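Local coordinates for protein tail component (Lactobacillus phage J-1, PDB 5LY8) that probably binds saccharides of the host cell surface through this second carbohydrate-binding module of the evolved distal tail protein, with magnesium ions bound to the module, at residues 47-52 and 72-77; 61-66 and 211-216; 15-20 and 80-85. All blocks are in the same frame, centred on the assembly; numbering follows the deposited sequence.

Contact 1. Residues 47-52 and 72-77; sequences ANVQSG and YWNGPS
V49 and Q50 pair with N74 and G75 as a short parallel beta ladder, which adds strand 49-50 to strand 73-81 in the mixed sheet of this concanavalin-clan, lectin-like module. Three backbone bonds set the register. V49 N donates to W73 O over 2.9 Å, almost straight at the hydrogen (165°). G75 N returns a longer bond to V49 O, at 3.2 Å, and W212 NE1 from strand 208-216 gives that carbonyl a second donor. S51 N reaches G75 O over 3.0 Å but lies 62° out of the carbonyl plane, not on a lone pair. Between these bonds, CA-H...O contacts run from N74 to V49 O and from Q50 to G75 O.

V49 and N74 point to one face of the sheet and Q50 to the other; G75, paired with Q50, has no side chain. On the face of V49 and N74, V49 CG2 lies 3.6 Å from Y72 CE1, the two side chains meeting at a slant. On the face of Q50, the glutamine leaves its backbone with CG opposite the carbonyl carbon (chi1 -58°) and stretches out from there. S77 OG then donates to Q50 OE1 over 2.6 Å, in the carbonyl plane and on a lone pair; G34 N is a second donor to the same oxygen, so two donors hold OE1.

The N48 amide is anchored through ND2 to T36 OG1 and F38 O. Its oxygen is linked to the neighbouring strand by water 1, which donates to N48 OD1 at 2.8 Å and accepts from W73 N at 2.9 Å.

Contact 2. Residues 61-66 and 211-216; sequences AYPSTE and AWFPGF
P63 packs on F213 where the end of the hairpin 54-57/60-63 lies against the break in strand 208-216 in the lectin-like beta fold. The contact buries 166 Å² and contains no hydrogen bond, so it rests on van der Waals contact.

The dense half is the proline against the phenylalanine stem. P63 CB and F213 CB are 3.6 Å apart, and P63 CG reaches the root of the ring, 3.7 Å from F213 CG. Farther out the fit relaxes slightly: P63 CG is 3.9 Å from F213 CD2. With chi1 at -61°, F213 places CG on the far side of CB from its own carbonyl carbon, sending the ring inward to W226, I224 and F112 while CB stays against the proline. I224 and P76 also touch P63, so three apolar residues, F213, I224 and P76, meet the pyrrolidine.

Toward the solvent the approach is sparse. T65 is exposed and brings a single methyl, which meets backbone and no side chain: CG2 lies 3.8 Å from F213 O and 3.8 Å from G215 N. The methyl is directed there by a chi1 of 54°, which leaves OG1 between the backbone N and carbonyl carbon and CG2 beside the N. S64, between the two touching residues, turns its CB away.

Segment 211-216 is also bound to strand 73-81, where F213 pairs with P76 and G215 with N74 by backbone hydrogen bonds. P214, between them, points away from the hairpin segment and turns to the indole of W212, with P214 CG 3.4 Å above the ring plane and over its centre.

Contact 3. Residues 15-20 and 80-85; sequences ERVYHL and GTIPKN
With chi1 at 165°, V17 swings CG1 opposite its backbone nitrogen and presents it to P83, while E15 sets CG opposite its carbonyl carbon (chi1 -56°) and is extended beyond CG, carrying its carboxylate to N85. These groups join strand 11-20, outermost in the six-stranded antiparallel sheet, to the end of strand 73-81 in the mixed sheet, at one side of the lectin-like beta fold.

The apolar centre is small. V17 CG1 meets P83 CD tip to tip at 3.7 Å, and the same methyl lies 4.1 Å from T81 O. Its twin reaches less closely, V17 CG2 being 4.3 Å from I82 CG2. The CA atoms of V17 and I82 stand 6.7 Å apart and no hydrogen bond crosses, so the junction is made by side chains of strand 11-20 against side chains and backbone of 80-85. V17 has a helix-like psi of -43°, and the backbone bonds of strand 11-20 with strand 223-238 shift by one residue between the V17-F231 and L20-S229 pairs; both features are consistent with a classic beta bulge beginning at V17.

The next residue, Y18, stacks on W209, whose backbone pairs with G80, so an aromatic contact continues the junction beyond the valine. P83 O accepts from W233 NE1, tying the chain after strand 73-81 to strand 223-238.

Both polar groups have hydrogen-bond partners outside the segments, E15 OE2 with S86 OG and N85 OD1 with S89 N. Carboxylate and amide planes stand 81° apart, and what touches directly is oxygen against carbon, E15 OE1 lying 3.5 Å from N85 CB.

Overall arrangement
From the N terminus, strand 11-20 supplies the first half of contact 3, which closes its loop at residues 80-85. Contact 1 is nested inside that loop: it opens at 47-52 and closes at 72-77, on the same strand 73-81 that leads into contact 3. Residues 61-66 lie within both loops, but their partner comes only at 211-216, so contact 2 crosses the other two. Contacts 1 and 2 adjoin, their centres about 8 Å apart, because strands 73-81 and 208-216 are neighbours in the mixed sheet. The centre of contact 3 lies about 24 Å from that of contact 1, and contact 3 links that sheet to the six-stranded one.

Contact 1. Residues 47-52 and 72-77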
ATOM      1  N   ALA A  47      -3.903 -18.143   6.515  1.00 13.36           N
ATOM      2  CA  ALA A  47      -4.487 -16.983   5.881  1.00 12.92           C
ATOM      3  C   ALA A  47      -4.223 -15.675   6.589  1.00 13.09           C
ATOM      4  O   ALA A  47      -4.323 -15.583   7.801  1.00 13.44           O
ATOM      5  CB  ALA A  47      -5.995 -17.179   5.686  1.00 14.89           C
ATOM      6  N   ASN A  48      -3.983 -14.630   5.783  1.00 11.37           N
ATOM      7  CA  ASN A  48      -3.822 -13.269   6.296  1.00 11.56           C
ATOM      8  C   ASN A  48      -5.065 -12.842   7.079  1.00 13.39           C
ATOM      9  O   ASN A  48      -6.190 -13.131   6.647  1.00 13.85           O
ATOM     10  CB  ASN A  48      -3.659 -12.306   5.122  1.00 11.73           C
ATOM     11  CG  ASN A  48      -2.469 -12.604   4.242  1.00 11.21           C
ATOM     12  OD1 ASN A  48      -1.462 -13.154   4.709  1.00 11.43           O
ATOM     13  ND2 ASN A  48      -2.568 -12.232   2.964  1.00 11.93           N
ATOM     14  N   VAL A  49      -4.875 -12.097   8.161  1.00 11.99           N
ATOM     15  CA  VAL A  49      -5.992 -11.586   8.961  1.00 11.81           C
ATOM     16  C   VAL A  49      -5.951 -10.072   9.003  1.00 12.73           C
ATOM     17  O   VAL A  49      -4.884  -9.464   9.170  1.00 11.51           O
ATOM     18  CB  VAL A  49      -6.016 -12.219  10.374  1.00 13.90           C
ATOM     19  CG1 VAL A  49      -7.132 -11.601  11.233  1.00 14.27           C
ATOM     20  CG2 VAL A  49      -6.234 -13.732  10.272  1.00 14.44           C
ATOM     21  N   GLN A  50      -7.132  -9.469   8.866  1.00 11.75           N
ATOM     22  CA  GLN A  50      -7.325  -8.032   8.988  1.00 11.41           C
ATOM     23  C   GLN A  50      -8.144  -7.830  10.257  1.00 13.51           C
ATOM     24  O   GLN A  50      -9.307  -8.228  10.300  1.00 13.39           O
ATOM     25  CB  GLN A  50      -8.107  -7.487   7.782  1.00 11.87           C
ATOM     26  CG  GLN A  50      -7.431  -7.768   6.444  1.00 11.83           C
ATOM     27  CD  GLN A  50      -8.314  -7.453   5.270  1.00 12.23           C
ATOM     28  OE1 GLN A  50      -8.718  -6.311   5.056  1.00 12.15           O
ATOM     29  NE2 GLN A  50      -8.630  -8.472   4.478  1.00 13.03           N
ATOM     30  N   SER A  51      -7.504  -7.331  11.319  1.00 11.55           N
ATOM     31  CA  SER A  51      -8.198  -7.124  12.594  1.00 12.17           C
ATOM     32  C   SER A  51      -7.523  -6.042  13.381  1.00 13.04           C
ATOM     33  O   SER A  51      -6.351  -5.747  13.180  1.00 13.13           O
ATOM     34  CB  SER A  51      -8.231  -8.420  13.393  1.00 14.35           C
ATOM     35  OG  SER A  51      -6.987  -8.663  14.020  1.00 15.37           O
ATOM     36  N   GLY A  52      -8.254  -5.521  14.341  1.00 13.59           N
ATOM     37  CA  GLY A  52      -7.735  -4.517  15.245  1.00 13.78           C
ATOM     38  C   GLY A  52      -7.975  -3.094  14.789  1.00 14.51           C
ATOM     39  O   GLY A  52      -8.409  -2.837  13.671  1.00 14.99           O
ATOM     40  N   TYR A  72       0.450 -16.614  11.064  1.00 12.63           N
ATOM     41  CA  TYR A  72      -0.091 -15.715  10.046  1.00 12.15           C
ATOM     42  C   TYR A  72       0.194 -14.271  10.355  1.00 12.48           C
ATOM     43  O   TYR A  72       0.450 -13.909  11.501  1.00 12.86           O
ATOM     44  CB  TYR A  72      -1.606 -15.934   9.815  1.00 13.32           C
ATOM     45  CG  TYR A  72      -2.465 -15.870  11.062  1.00 15.04           C
ATOM     46  CD1 TYR A  72      -2.904 -14.649  11.566  1.00 16.82           C
ATOM     47  CD2 TYR A  72      -2.877 -17.029  11.711  1.00 17.42           C
ATOM     48  CE1 TYR A  72      -3.713 -14.582  12.699  1.00 18.08           C
ATOM     49  CE2 TYR A  72      -3.703 -16.974  12.835  1.00 18.66           C
ATOM     50  CZ  TYR A  72      -4.106 -15.747  13.333  1.00 20.28           C
ATOM     51  OH  TYR A  72      -4.939 -15.665  14.431  1.00 21.50           O
ATOM     52  N   TRP A  73       0.099 -13.452   9.312  1.00 11.21           N
ATOM     53  CA  TRP A  73       0.199 -12.000   9.410  1.00 10.23           C
ATOM     54  C   TRP A  73      -1.172 -11.454   9.824  1.00 11.49           C
ATOM     55  O   TRP A  73      -2.201 -11.859   9.256  1.00 11.79           O
ATOM     56  CB  TRP A  73       0.608 -11.414   8.050  1.00 10.44           C
ATOM     57  CG  TRP A  73       2.015 -11.728   7.654  1.00 10.05           C
ATOM     58  CD1 TRP A  73       2.464 -12.857   7.026  1.00 12.11           C
ATOM     59  CD2 TRP A  73       3.184 -10.955   7.988  1.00 10.09           C
ATOM     60  NE1 TRP A  73       3.848 -12.831   6.928  1.00 11.26           N
ATOM     61  CE2 TRP A  73       4.304 -11.652   7.487  1.00 11.91           C
ATOM     62  CE3 TRP A  73       3.382  -9.708   8.625  1.00 10.98           C
ATOM     63  CZ2 TRP A  73       5.613 -11.161   7.634  1.00 12.11           C
ATOM     64  CZ3 TRP A  73       4.675  -9.215   8.748  1.00 11.62           C
ATOM     65  CH2 TRP A  73       5.771  -9.933   8.246  1.00 12.04           C
ATOM     66  N   ASN A  74      -1.172 -10.565  10.813  1.00 10.76           N
ATOM     67  CA  ASN A  74      -2.418  -9.990  11.323  1.00 11.61           C
ATOM     68  C   ASN A  74      -2.227  -8.522  11.683  1.00 11.90           C
ATOM     69  O   ASN A  74      -1.267  -8.176  12.378  1.00 12.20           O
ATOM     70  CB  ASN A  74      -2.879 -10.775  12.566  1.00 12.90           C
ATOM     71  CG  ASN A  74      -4.218 -10.354  13.116  1.00 15.27           C
ATOM     72  OD1 ASN A  74      -4.919  -9.501  12.556  1.00 14.93           O
ATOM     73  ND2 ASN A  74      -4.638 -11.038  14.183  1.00 17.68           N
ATOM     74  N   GLY A  75      -3.092  -7.652  11.170  1.00 10.78           N
ATOM     75  CA  GLY A  75      -3.093  -6.257  11.579  1.00 10.61           C
ATOM     76  C   GLY A  75      -4.279  -5.565  10.960  1.00 11.12           C
ATOM     77  O   GLY A  75      -5.020  -6.174  10.179  1.00 10.74           O
ATOM     78  N   PRO A  76      -4.456  -4.294  11.291  1.00 10.27           N
ATOM     79  CA  PRO A  76      -5.630  -3.562  10.808  1.00 10.63           C
ATOM     80  C   PRO A  76      -5.568  -3.178   9.348  1.00 10.93           C
ATOM     81  O   PRO A  76      -4.481  -2.965   8.808  1.00 10.03           O
ATOM     82  CB  PRO A  76      -5.655  -2.309  11.694  1.00 12.20           C
ATOM     83  CG  PRO A  76      -4.247  -2.101  12.060  1.00 15.91           C
ATOM     84  CD  PRO A  76      -3.650  -3.483  12.224  1.00 11.46           C
ATOM     85  N   SER A  77      -6.737  -3.087   8.728  1.00 10.77           N
ATOM     86  CA  SER A  77      -6.853  -2.579   7.380  1.00 10.07           C
ATOM     87  C   SER A  77      -7.949  -1.556   7.277  1.00 10.92           C
ATOM     88  O   SER A  77      -8.909  -1.546   8.082  1.00 11.28           O
ATOM     89  CB  SER A  77      -7.078  -3.691   6.365  1.00 11.48           C
ATOM     90  OG  SER A  77      -8.442  -4.082   6.380  1.00 11.22           O
TER
HETATM   91  O   HOH W   1      -0.457 -14.749   6.797  1.00 11.62           O

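Contact 2. Residues 61-66 and 211-216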
ATOM      1  N   ALA A  61      -2.432   8.213  11.768  1.00 11.73           N
ATOM      2  CA  ALA A  61      -3.028   6.931  12.117  1.00 11.55           C
ATOM      3  C   ALA A  61      -1.938   5.976  12.586  1.00 13.06           C
ATOM      4  O   ALA A  61      -0.919   5.782  11.885  1.00 13.04           O
ATOM      5  CB  ALA A  61      -3.777   6.347  10.936  1.00 12.99           C
ATOM      6  N   TYR A  62      -2.166   5.336  13.748  1.00 11.77           N
ATOM      7  CA  TYR A  62      -1.235   4.398  14.354  1.00 11.76           C
ATOM      8  C   TYR A  62      -1.890   3.026  14.364  1.00 13.56           C
ATOM      9  O   TYR A  62      -2.788   2.777  15.163  1.00 13.60           O
ATOM     10  CB  TYR A  62      -0.908   4.851  15.786  1.00 13.25           C
ATOM     11  CG  TYR A  62      -0.121   6.140  15.839  1.00 12.94           C
ATOM     12  CD1 TYR A  62       1.264   6.144  15.681  1.00 12.74           C
ATOM     13  CD2 TYR A  62      -0.763   7.359  15.997  1.00 13.01           C
ATOM     14  CE1 TYR A  62       1.991   7.332  15.713  1.00 12.71           C
ATOM     15  CE2 TYR A  62      -0.048   8.547  16.042  1.00 13.08           C
ATOM     16  CZ  TYR A  62       1.321   8.533  15.893  1.00 14.28           C
ATOM     17  OH  TYR A  62       1.974   9.742  15.908  1.00 14.58           O
ATOM     18  N   PRO A  63      -1.521   2.139  13.430  1.00 12.67           N
ATOM     19  CA  PRO A  63      -2.136   0.810  13.445  1.00 13.52           C
ATOM     20  C   PRO A  63      -1.747   0.045  14.712  1.00 15.33           C
ATOM     21  O   PRO A  63      -0.612   0.160  15.186  1.00 16.17           O
ATOM     22  CB  PRO A  63      -1.595   0.132  12.189  1.00 14.87           C
ATOM     23  CG  PRO A  63      -0.461   0.927  11.737  1.00 17.20           C
ATOM     24  CD  PRO A  63      -0.511   2.295  12.370  1.00 14.21           C
ATOM     25  N   SER A  64      -2.705  -0.669  15.315  1.00 14.03           N
ATOM     26  CA  SER A  64      -2.448  -1.506  16.495  1.00 16.02           C
ATOM     27  C   SER A  64      -2.379  -3.008  16.249  1.00 19.93           C
ATOM     28  O   SER A  64      -3.312  -3.568  15.654  1.00 19.53           O
ATOM     29  CB  SER A  64      -3.558  -1.319  17.504  1.00 21.23           C
ATOM     30  OG  SER A  64      -3.222  -1.994  18.709  1.00 30.70           O
ATOM     31  N   THR A  65      -1.333  -3.682  16.778  1.00 18.52           N
ATOM     32  CA  THR A  65      -1.175  -5.139  16.697  1.00 19.64           C
ATOM     33  C   THR A  65      -0.835  -5.656  18.097  1.00 23.16           C
ATOM     34  O   THR A  65      -0.436  -4.880  18.980  1.00 22.22           O
ATOM     35  CB  THR A  65      -0.051  -5.560  15.717  1.00 23.27           C
ATOM     36  OG1 THR A  65       1.162  -4.889  16.066  1.00 22.80           O
ATOM     37  CG2 THR A  65      -0.405  -5.299  14.247  1.00 20.48           C
ATOM     38  N   GLU A  66      -1.013  -6.955  18.314  1.00 24.44           N
ATOM     39  CA  GLU A  66      -0.610  -7.599  19.558  1.00 26.07           C
ATOM     40  C   GLU A  66       0.326  -8.704  19.251  1.00 28.51           C
ATOM     41  O   GLU A  66       0.267  -9.298  18.156  1.00 26.21           O
ATOM     42  CB  GLU A  66      -1.763  -8.134  20.425  1.00 29.16           C
ATOM     43  CG  GLU A  66      -3.119  -8.320  19.773  1.00 45.45           C
ATOM     44  CD  GLU A  66      -4.244  -8.178  20.781  1.00 80.40           C
ATOM     45  OE1 GLU A  66      -3.990  -8.327  22.001  1.00 80.93           O
ATOM     46  OE2 GLU A  66      -5.374  -7.849  20.355  1.00 79.33           O
ATOM     47  N   ALA A 211      -5.519  -0.503   2.552  1.00  9.42           N
ATOM     48  CA  ALA A 211      -4.239  -0.319   3.241  1.00  9.07           C
ATOM     49  C   ALA A 211      -4.228  -1.311   4.426  1.00  9.44           C
ATOM     50  O   ALA A 211      -5.216  -1.340   5.184  1.00 10.28           O
ATOM     51  CB  ALA A 211      -4.098   1.108   3.727  1.00  9.56           C
ATOM     52  N   TRP A 212      -3.163  -2.118   4.574  1.00  9.43           N
ATOM     53  CA  TRP A 212      -3.121  -3.160   5.597  1.00  9.24           C
ATOM     54  C   TRP A 212      -1.780  -3.077   6.298  1.00  9.82           C
ATOM     55  O   TRP A 212      -0.741  -2.957   5.650  1.00  9.26           O
ATOM     56  CB  TRP A 212      -3.349  -4.528   4.925  1.00  9.34           C
ATOM     57  CG  TRP A 212      -3.298  -5.738   5.805  1.00  9.19           C
ATOM     58  CD1 TRP A 212      -3.921  -5.919   7.017  1.00 10.78           C
ATOM     59  CD2 TRP A 212      -2.603  -6.955   5.523  1.00  8.49           C
ATOM     60  NE1 TRP A 212      -3.674  -7.191   7.494  1.00  9.99           N
ATOM     61  CE2 TRP A 212      -2.859  -7.846   6.592  1.00  9.83           C
ATOM     62  CE3 TRP A 212      -1.765  -7.373   4.474  1.00  9.12           C
ATOM     63  CZ2 TRP A 212      -2.354  -9.150   6.615  1.00 10.00           C
ATOM     64  CZ3 TRP A 212      -1.251  -8.661   4.511  1.00  9.78           C
ATOM     65  CH2 TRP A 212      -1.521  -9.527   5.577  1.00 10.46           C
ATOM     66  N   PHE A 213      -1.797  -3.192   7.646  1.00  9.22           N
ATOM     67  CA  PHE A 213      -0.607  -2.990   8.462  1.00  8.76           C
ATOM     68  C   PHE A 213      -0.379  -4.139   9.454  1.00 10.04           C
ATOM     69  O   PHE A 213      -0.515  -3.969  10.668  1.00 10.80           O
ATOM     70  CB  PHE A 213      -0.729  -1.672   9.222  1.00 10.23           C
ATOM     71  CG  PHE A 213      -0.856  -0.461   8.352  1.00  9.90           C
ATOM     72  CD1 PHE A 213      -2.105  -0.038   7.888  1.00 10.66           C
ATOM     73  CD2 PHE A 213       0.266   0.230   7.945  1.00 10.73           C
ATOM     74  CE1 PHE A 213      -2.221   1.093   7.084  1.00 11.70           C
ATOM     75  CE2 PHE A 213       0.149   1.347   7.115  1.00 12.41           C
ATOM     76  CZ  PHE A 213      -1.093   1.760   6.684  1.00 10.97           C
ATOM     77  N   PRO A 214       0.008  -5.314   8.966  1.00  9.06           N
ATOM     78  CA  PRO A 214       0.176  -6.463   9.867  1.00  9.60           C
ATOM     79  C   PRO A 214       1.543  -6.626  10.521  1.00 11.74           C
ATOM     80  O   PRO A 214       2.577  -6.203   9.999  1.00 11.27           O
ATOM     81  CB  PRO A 214      -0.076  -7.663   8.938  1.00 10.22           C
ATOM     82  CG  PRO A 214       0.485  -7.169   7.594  1.00 11.22           C
ATOM     83  CD  PRO A 214       0.088  -5.721   7.538  1.00  9.99           C
ATOM     84  N   GLY A 215       1.511  -7.320  11.656  1.00 11.18           N
ATOM     85  CA  GLY A 215       2.678  -7.917  12.287  1.00 12.15           C
ATOM     86  C   GLY A 215       2.599  -9.426  12.108  1.00 13.34           C
ATOM     87  O   GLY A 215       1.599  -9.949  11.607  1.00 13.39           O
ATOM     88  N   PHE A 216       3.645 -10.145  12.490  1.00 11.26           N
ATOM     89  CA  PHE A 216       3.624 -11.599  12.333  1.00 11.64           C
ATOM     90  C   PHE A 216       3.759 -12.261  13.686  1.00 15.48           C
ATOM     91  O   PHE A 216       4.750 -12.039  14.394  1.00 15.06           O
ATOM     92  CB  PHE A 216       4.791 -12.085  11.456  1.00 12.24           C
ATOM     93  CG  PHE A 216       4.671 -13.563  11.151  1.00 12.06           C
ATOM     94  CD1 PHE A 216       3.771 -14.022  10.198  1.00 12.71           C
ATOM     95  CD2 PHE A 216       5.394 -14.498  11.870  1.00 12.82           C
ATOM     96  CE1 PHE A 216       3.615 -15.385   9.952  1.00 13.18           C
ATOM     97  CE2 PHE A 216       5.247 -15.863  11.608  1.00 14.76           C
ATOM     98  CZ  PHE A 216       4.335 -16.294  10.669  1.00 13.33           C
TER

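Contact 3. Residues 15-20 and 80-85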
ATOM      1  N   GLU A  15      -8.641  14.630 -10.607  1.00 17.95           N
ATOM      2  CA  GLU A  15      -9.885  14.539  -9.858  1.00 16.56           C
ATOM      3  C   GLU A  15      -9.640  13.695  -8.616  1.00 17.44           C
ATOM      4  O   GLU A  15      -9.473  12.475  -8.727  1.00 16.33           O
ATOM      5  CB  GLU A  15     -11.028  13.949 -10.701  1.00 17.30           C
ATOM      6  CG  GLU A  15     -11.271  14.719 -11.974  1.00 19.83           C
ATOM      7  CD  GLU A  15     -12.307  14.158 -12.914  1.00 24.38           C
ATOM      8  OE1 GLU A  15     -12.682  12.964 -12.779  1.00 19.74           O
ATOM      9  OE2 GLU A  15     -12.687  14.903 -13.844  1.00 22.33           O
ATOM     10  N   ARG A  16      -9.623  14.325  -7.444  1.00 16.25           N
ATOM     11  CA  ARG A  16      -9.422  13.614  -6.207  1.00 16.19           C
ATOM     12  C   ARG A  16     -10.669  12.855  -5.811  1.00 19.65           C
ATOM     13  O   ARG A  16     -11.767  13.421  -5.840  1.00 23.51           O
ATOM     14  CB  ARG A  16      -8.961  14.564  -5.096  1.00 18.93           C
ATOM     15  CG  ARG A  16      -8.243  13.774  -4.007  1.00 23.19           C
ATOM     16  CD  ARG A  16      -7.461  14.659  -3.100  1.00 28.54           C
ATOM     17  NE  ARG A  16      -6.113  14.904  -3.604  1.00 24.66           N
ATOM     18  CZ  ARG A  16      -5.165  15.449  -2.859  1.00 25.97           C
ATOM     19  NH1 ARG A  16      -5.417  15.791  -1.605  1.00 28.95           N
ATOM     20  NH2 ARG A  16      -3.950  15.636  -3.354  1.00 22.41           N
ATOM     21  N   VAL A  17     -10.526  11.561  -5.531  1.00 14.72           N
ATOM     22  CA  VAL A  17     -11.632  10.698  -5.144  1.00 14.62           C
ATOM     23  C   VAL A  17     -11.849  10.805  -3.643  1.00 16.06           C
ATOM     24  O   VAL A  17     -13.004  10.863  -3.204  1.00 16.53           O
ATOM     25  CB  VAL A  17     -11.341   9.255  -5.610  1.00 16.34           C
ATOM     26  CG1 VAL A  17     -12.253   8.227  -4.947  1.00 16.23           C
ATOM     27  CG2 VAL A  17     -11.450   9.162  -7.126  1.00 16.11           C
ATOM     28  N   TYR A  18     -10.762  10.805  -2.851  1.00 13.53           N
ATOM     29  CA  TYR A  18     -10.902  10.913  -1.404  1.00 14.10           C
ATOM     30  C   TYR A  18      -9.582  11.422  -0.905  1.00 14.13           C
ATOM     31  O   TYR A  18      -8.570  11.317  -1.600  1.00 13.93           O
ATOM     32  CB  TYR A  18     -11.243   9.545  -0.733  1.00 14.88           C
ATOM     33  CG  TYR A  18     -10.043   8.626  -0.621  1.00 12.82           C
ATOM     34  CD1 TYR A  18      -9.687   7.782  -1.670  1.00 13.23           C
ATOM     35  CD2 TYR A  18      -9.214   8.661   0.497  1.00 13.21           C
ATOM     36  CE1 TYR A  18      -8.534   7.003  -1.612  1.00 13.07           C
ATOM     37  CE2 TYR A  18      -8.060   7.885   0.562  1.00 12.40           C
ATOM     38  CZ  TYR A  18      -7.709   7.089  -0.506  1.00 12.14           C
ATOM     39  OH  TYR A  18      -6.558   6.347  -0.469  1.00 13.47           O
ATOM     40  N   HIS A  19      -9.595  11.921   0.328  1.00 13.98           N
ATOM     41  CA  HIS A  19      -8.393  12.348   1.002  1.00 13.14           C
ATOM     42  C   HIS A  19      -8.584  12.124   2.486  1.00 15.25           C
ATOM     43  O   HIS A  19      -9.545  12.634   3.084  1.00 15.30           O
ATOM     44  CB  HIS A  19      -8.072  13.827   0.698  1.00 14.43           C
ATOM     45  CG  HIS A  19      -6.919  14.352   1.494  1.00 14.97           C
ATOM     46  ND1 HIS A  19      -6.909  15.642   1.970  1.00 16.84           N
ATOM     47  CD2 HIS A  19      -5.795  13.725   1.919  1.00 14.37           C
ATOM     48  CE1 HIS A  19      -5.780  15.778   2.641  1.00 15.54           C
ATOM     49  NE2 HIS A  19      -5.074  14.653   2.639  1.00 14.02           N
ATOM     50  N   LEU A  20      -7.707  11.317   3.078  1.00 12.75           N
ATOM     51  CA  LEU A  20      -7.673  11.126   4.528  1.00 12.59           C
ATOM     52  C   LEU A  20      -6.475  11.870   5.085  1.00 12.11           C
ATOM     53  O   LEU A  20      -5.350  11.579   4.693  1.00 13.03           O
ATOM     54  CB  LEU A  20      -7.567   9.644   4.938  1.00 12.70           C
ATOM     55  CG  LEU A  20      -8.683   8.743   4.387  1.00 15.37           C
ATOM     56  CD1 LEU A  20      -8.458   7.296   4.775  1.00 15.76           C
ATOM     57  CD2 LEU A  20     -10.076   9.189   4.852  1.00 17.77           C
ATOM     58  N   GLY A  80     -11.639   1.555   0.835  1.00 12.55           N
ATOM     59  CA  GLY A  80     -12.656   2.448   0.285  1.00 13.79           C
ATOM     60  C   GLY A  80     -12.942   2.093  -1.155  1.00 14.87           C
ATOM     61  O   GLY A  80     -12.208   1.323  -1.790  1.00 13.53           O
ATOM     62  N   THR A  81     -14.006   2.679  -1.678  1.00 13.45           N
ATOM     63  CA  THR A  81     -14.432   2.473  -3.060  1.00 13.86           C
ATOM     64  C   THR A  81     -13.980   3.606  -3.954  1.00 15.52           C
ATOM     65  O   THR A  81     -13.848   4.756  -3.507  1.00 15.99           O
ATOM     66  CB  THR A  81     -15.930   2.226  -3.156  1.00 18.07           C
ATOM     67  OG1 THR A  81     -16.600   3.410  -2.760  1.00 22.59           O
ATOM     68  CG2 THR A  81     -16.364   1.041  -2.337  1.00 17.24           C
ATOM     69  N   ILE A  82     -13.721   3.267  -5.219  1.00 13.39           N
ATOM     70  CA  ILE A  82     -13.245   4.243  -6.198  1.00 12.95           C
ATOM     71  C   ILE A  82     -14.210   4.238  -7.370  1.00 15.51           C
ATOM     72  O   ILE A  82     -14.288   3.230  -8.073  1.00 14.74           O
ATOM     73  CB  ILE A  82     -11.802   3.922  -6.658  1.00 14.26           C
ATOM     74  CG1 ILE A  82     -10.832   3.981  -5.461  1.00 14.26           C
ATOM     75  CG2 ILE A  82     -11.342   4.891  -7.777  1.00 15.53           C
ATOM     76  CD1 ILE A  82      -9.435   3.452  -5.860  1.00 15.40           C
ATOM     77  N   PRO A  83     -14.961   5.333  -7.592  1.00 14.99           N
ATOM     78  CA  PRO A  83     -15.867   5.391  -8.746  1.00 16.53           C
ATOM     79  C   PRO A  83     -15.095   5.799 -10.007  1.00 15.29           C
ATOM     80  O   PRO A  83     -13.935   6.210  -9.952  1.00 14.80           O
ATOM     81  CB  PRO A  83     -16.886   6.458  -8.326  1.00 19.33           C
ATOM     82  CG  PRO A  83     -16.164   7.349  -7.392  1.00 23.13           C
ATOM     83  CD  PRO A  83     -14.985   6.580  -6.808  1.00 16.82           C
ATOM     84  N   LYS A  84     -15.748   5.675 -11.153  1.00 15.45           N
ATOM     85  CA  LYS A  84     -15.196   6.104 -12.443  1.00 16.15           C
ATOM     86  C   LYS A  84     -14.894   7.607 -12.407  1.00 16.98           C
ATOM     87  O   LYS A  84     -15.497   8.361 -11.631  1.00 17.23           O
ATOM     88  CB  LYS A  84     -16.206   5.835 -13.563  1.00 17.66           C
ATOM     89  CG  LYS A  84     -16.278   4.351 -13.890  1.00 16.59           C
ATOM     90  CD  LYS A  84     -17.390   4.082 -14.905  1.00 17.89           C
ATOM     91  CE  LYS A  84     -17.304   2.652 -15.352  1.00 17.56           C
ATOM     92  NZ  LYS A  84     -18.416   2.293 -16.274  1.00 18.73           N
ATOM     93  N   ASN A  85     -13.952   8.044 -13.238  1.00 15.11           N
ATOM     94  CA  ASN A  85     -13.675   9.474 -13.331  1.00 15.72           C
ATOM     95  C   ASN A  85     -14.873  10.192 -14.042  1.00 17.36           C
ATOM     96  O   ASN A  85     -15.811   9.541 -14.515  1.00 17.71           O
ATOM     97  CB  ASN A  85     -12.315   9.709 -14.008  1.00 15.86           C
ATOM     98  CG  ASN A  85     -12.235   9.399 -15.477  1.00 15.86           C
ATOM     99  OD1 ASN A  85     -13.248   9.302 -16.180  1.00 16.49           O
ATOM    100  ND2 ASN A  85     -11.010   9.234 -15.975  1.00 16.86           N
TER